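Local coordinates for protein peptide synthetase, module 7 (Actinoplanes teichomyceticus, PDB 4TX3) that probably serves, as a condensation-type domain of a peptide synthetase module, to recruit cytochrome P450 enzymes that crosslink the carrier-bound peptide, at residues Phe207-Ile215 with Arg306-Leu314. Numbering follows the deposited sequence.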
# COMPACT_ATOMS: atom_id res chain seq x y z
N PHE B 207 -25.94 6.79 -22.13
CA PHE B 207 -24.88 7.78 -21.99
C PHE B 207 -23.79 7.66 -23.06
O PHE B 207 -23.43 8.65 -23.68
CB PHE B 207 -24.21 7.71 -20.63
CG PHE B 207 -23.01 8.61 -20.54
CD1 PHE B 207 -23.17 9.95 -20.29
CD2 PHE B 207 -21.73 8.12 -20.77
CE1 PHE B 207 -22.08 10.79 -20.25
CE2 PHE B 207 -20.64 8.95 -20.73
CZ PHE B 207 -20.81 10.29 -20.47
N TRP B 208 -23.26 6.47 -23.26
CA TRP B 208 -22.12 6.33 -24.14
C TRP B 208 -22.49 6.44 -25.61
O TRP B 208 -21.73 7.01 -26.40
CB TRP B 208 -21.38 5.01 -23.88
CG TRP B 208 -20.59 5.07 -22.61
CD1 TRP B 208 -20.89 4.46 -21.42
CD2 TRP B 208 -19.41 5.84 -22.37
NE1 TRP B 208 -19.96 4.79 -20.47
CE2 TRP B 208 -19.03 5.63 -21.03
CE3 TRP B 208 -18.62 6.67 -23.17
CZ2 TRP B 208 -17.91 6.22 -20.46
CZ3 TRP B 208 -17.50 7.27 -22.60
CH2 TRP B 208 -17.15 7.04 -21.26
N ARG B 209 -23.64 5.89 -25.99
CA ARG B 209 -24.10 6.00 -27.37
C ARG B 209 -24.26 7.48 -27.71
O ARG B 209 -23.96 7.90 -28.82
CB ARG B 209 -25.43 5.26 -27.60
CG ARG B 209 -25.33 3.74 -27.61
CD ARG B 209 -26.72 3.10 -27.62
NE ARG B 209 -27.54 3.65 -28.70
CZ ARG B 209 -27.64 3.12 -29.92
NH1 ARG B 209 -26.99 1.99 -30.21
NH2 ARG B 209 -28.40 3.70 -30.84
N ASN B 210 -24.72 8.25 -26.72
CA ASN B 210 -24.92 9.68 -26.87
C ASN B 210 -23.59 10.45 -26.85
O ASN B 210 -23.31 11.23 -27.76
CB ASN B 210 -25.84 10.21 -25.76
CG ASN B 210 -27.32 9.83 -25.98
OD1 ASN B 210 -27.73 9.49 -27.09
ND2 ASN B 210 -28.12 9.90 -24.92
N HIS B 211 -22.77 10.21 -25.84
CA HIS B 211 -21.47 10.86 -25.73
C HIS B 211 -20.60 10.58 -26.97
O HIS B 211 -19.96 11.49 -27.49
CB HIS B 211 -20.76 10.39 -24.44
CG HIS B 211 -19.42 11.03 -24.20
ND1 HIS B 211 -19.28 12.30 -23.69
CD2 HIS B 211 -18.16 10.56 -24.37
CE1 HIS B 211 -18.00 12.60 -23.56
NE2 HIS B 211 -17.30 11.55 -23.97
N LEU B 212 -20.60 9.34 -27.46
CA LEU B 212 -19.68 8.95 -28.54
C LEU B 212 -20.34 8.89 -29.93
O LEU B 212 -19.73 8.42 -30.88
CB LEU B 212 -19.05 7.59 -28.23
CG LEU B 212 -18.06 7.55 -27.07
CD1 LEU B 212 -17.49 6.14 -26.87
CD2 LEU B 212 -16.94 8.57 -27.25
N ALA B 213 -21.57 9.38 -30.03
CA ALA B 213 -22.29 9.42 -31.31
C ALA B 213 -21.54 10.18 -32.40
O ALA B 213 -21.32 11.38 -32.29
CB ALA B 213 -23.65 10.04 -31.11
N GLY B 214 -21.14 9.47 -33.45
CA GLY B 214 -20.55 10.09 -34.63
C GLY B 214 -19.05 10.37 -34.63
O GLY B 214 -18.58 11.24 -35.36
N ILE B 215 -18.28 9.63 -33.83
CA ILE B 215 -16.83 9.81 -33.84
C ILE B 215 -16.24 9.12 -35.05
O ILE B 215 -16.77 8.12 -35.51
CB ILE B 215 -16.17 9.24 -32.57
CG1 ILE B 215 -16.51 7.75 -32.44
CG2 ILE B 215 -16.64 10.01 -31.35
CD1 ILE B 215 -15.92 7.10 -31.25
N ARG B 306 -9.50 -0.91 -16.48
CA ARG B 306 -10.62 -0.59 -17.40
C ARG B 306 -10.36 0.62 -18.27
O ARG B 306 -10.13 1.73 -17.75
CB ARG B 306 -11.87 -0.34 -16.59
CG ARG B 306 -11.51 0.26 -15.27
CD ARG B 306 -12.55 0.06 -14.24
NE ARG B 306 -12.14 0.79 -13.06
CZ ARG B 306 -12.96 1.54 -12.35
NH1 ARG B 306 -14.23 1.67 -12.74
NH2 ARG B 306 -12.50 2.20 -11.29
N PRO B 307 -10.39 0.43 -19.60
CA PRO B 307 -10.29 1.53 -20.56
C PRO B 307 -11.42 2.53 -20.34
O PRO B 307 -12.52 2.16 -19.92
CB PRO B 307 -10.42 0.84 -21.92
CG PRO B 307 -10.02 -0.58 -21.66
CD PRO B 307 -10.52 -0.87 -20.27
N PHE B 308 -11.14 3.79 -20.62
CA PHE B 308 -12.00 4.90 -20.28
C PHE B 308 -11.73 6.03 -21.29
O PHE B 308 -10.74 6.77 -21.17
CB PHE B 308 -11.73 5.35 -18.84
CG PHE B 308 -12.45 6.61 -18.44
CD1 PHE B 308 -13.84 6.71 -18.57
CD2 PHE B 308 -11.75 7.70 -17.93
CE1 PHE B 308 -14.52 7.88 -18.21
CE2 PHE B 308 -12.41 8.88 -17.56
CZ PHE B 308 -13.80 8.96 -17.70
N PRO B 309 -12.60 6.14 -22.31
CA PRO B 309 -12.46 7.10 -23.41
C PRO B 309 -13.18 8.40 -23.10
O PRO B 309 -14.32 8.36 -22.65
CB PRO B 309 -13.13 6.39 -24.57
CG PRO B 309 -14.22 5.61 -23.89
CD PRO B 309 -13.66 5.17 -22.57
N VAL B 310 -12.52 9.53 -23.32
CA VAL B 310 -13.17 10.82 -23.12
C VAL B 310 -13.09 11.63 -24.39
O VAL B 310 -12.02 11.82 -24.98
CB VAL B 310 -12.55 11.58 -21.93
CG1 VAL B 310 -13.11 13.00 -21.87
CG2 VAL B 310 -12.85 10.83 -20.62
N ARG B 311 -14.26 12.07 -24.85
CA ARG B 311 -14.35 12.81 -26.08
C ARG B 311 -14.23 14.29 -25.76
O ARG B 311 -14.86 14.78 -24.82
CB ARG B 311 -15.66 12.51 -26.79
CG ARG B 311 -15.81 13.16 -28.14
CD ARG B 311 -17.21 12.90 -28.66
NE ARG B 311 -17.37 13.33 -30.04
CZ ARG B 311 -18.37 12.95 -30.82
NH1 ARG B 311 -19.30 12.13 -30.35
NH2 ARG B 311 -18.43 13.37 -32.08
N THR B 312 -13.41 15.00 -26.52
CA THR B 312 -13.22 16.41 -26.24
C THR B 312 -13.47 17.21 -27.49
O THR B 312 -13.06 16.81 -28.57
CB THR B 312 -11.81 16.68 -25.67
OG1 THR B 312 -11.69 16.03 -24.39
CG2 THR B 312 -11.58 18.16 -25.47
N ASP B 313 -14.19 18.32 -27.35
CA ASP B 313 -14.48 19.20 -28.47
C ASP B 313 -13.60 20.45 -28.42
O ASP B 313 -13.70 21.24 -27.49
CB ASP B 313 -15.96 19.59 -28.47
CG ASP B 313 -16.31 20.65 -29.51
OD1 ASP B 313 -15.54 20.86 -30.48
OD2 ASP B 313 -17.38 21.28 -29.37
N LEU B 314 -12.77 20.63 -29.45
CA LEU B 314 -11.78 21.72 -29.46
C LEU B 314 -12.07 22.82 -30.47
O LEU B 314 -11.16 23.54 -30.89
CB LEU B 314 -10.39 21.16 -29.71
CG LEU B 314 -9.97 20.18 -28.63
CD1 LEU B 314 -9.89 18.77 -29.20
CD2 LEU B 314 -8.66 20.59 -27.99
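Helix 200-211 ends over strand 306-313 of the condensation-type fold, and Arg311 reaches from the strand to the carbonyls of the helix end and the type II turn Leu212 to Ile215. With CG anti to the backbone N (chi1 -176°) and the chain extended to NE, its NH1 donates to His211 O at 3.0 Å and, nearly straight, to Ala213 O at 2.9 Å. NH1 sits above the Ala213 carbonyl plane, yet that oxygen lies within the guanidinium plane. Ile215 CG2 covers one guanidinium face, 3.5 Å from Arg311 CZ, while NH2 forms a salt bridge with Asp281 on the neighbouring strand. Cutting Arg311 back to an alanine is likely to leave both carbonyls without this donor and Asp281 without its charged mate. Gly214 suits the turn, because at its positive phi (86°) a CB would press against the preceding carbonyl oxygen.

Strand 306-313 pairs with strand 281-288 through Val310 and Thr312, so the Arg311 amide points the other way; Arg311 N donates to His211 NE2 at 3.2 Å. The broad Trp208 turns its ring edge to the strand: CZ3 lies 3.9 Å from Pro309 CG, CH2 4.1 Å from Phe308 CE1, and NE1 hydrogen-bonds to His337 O.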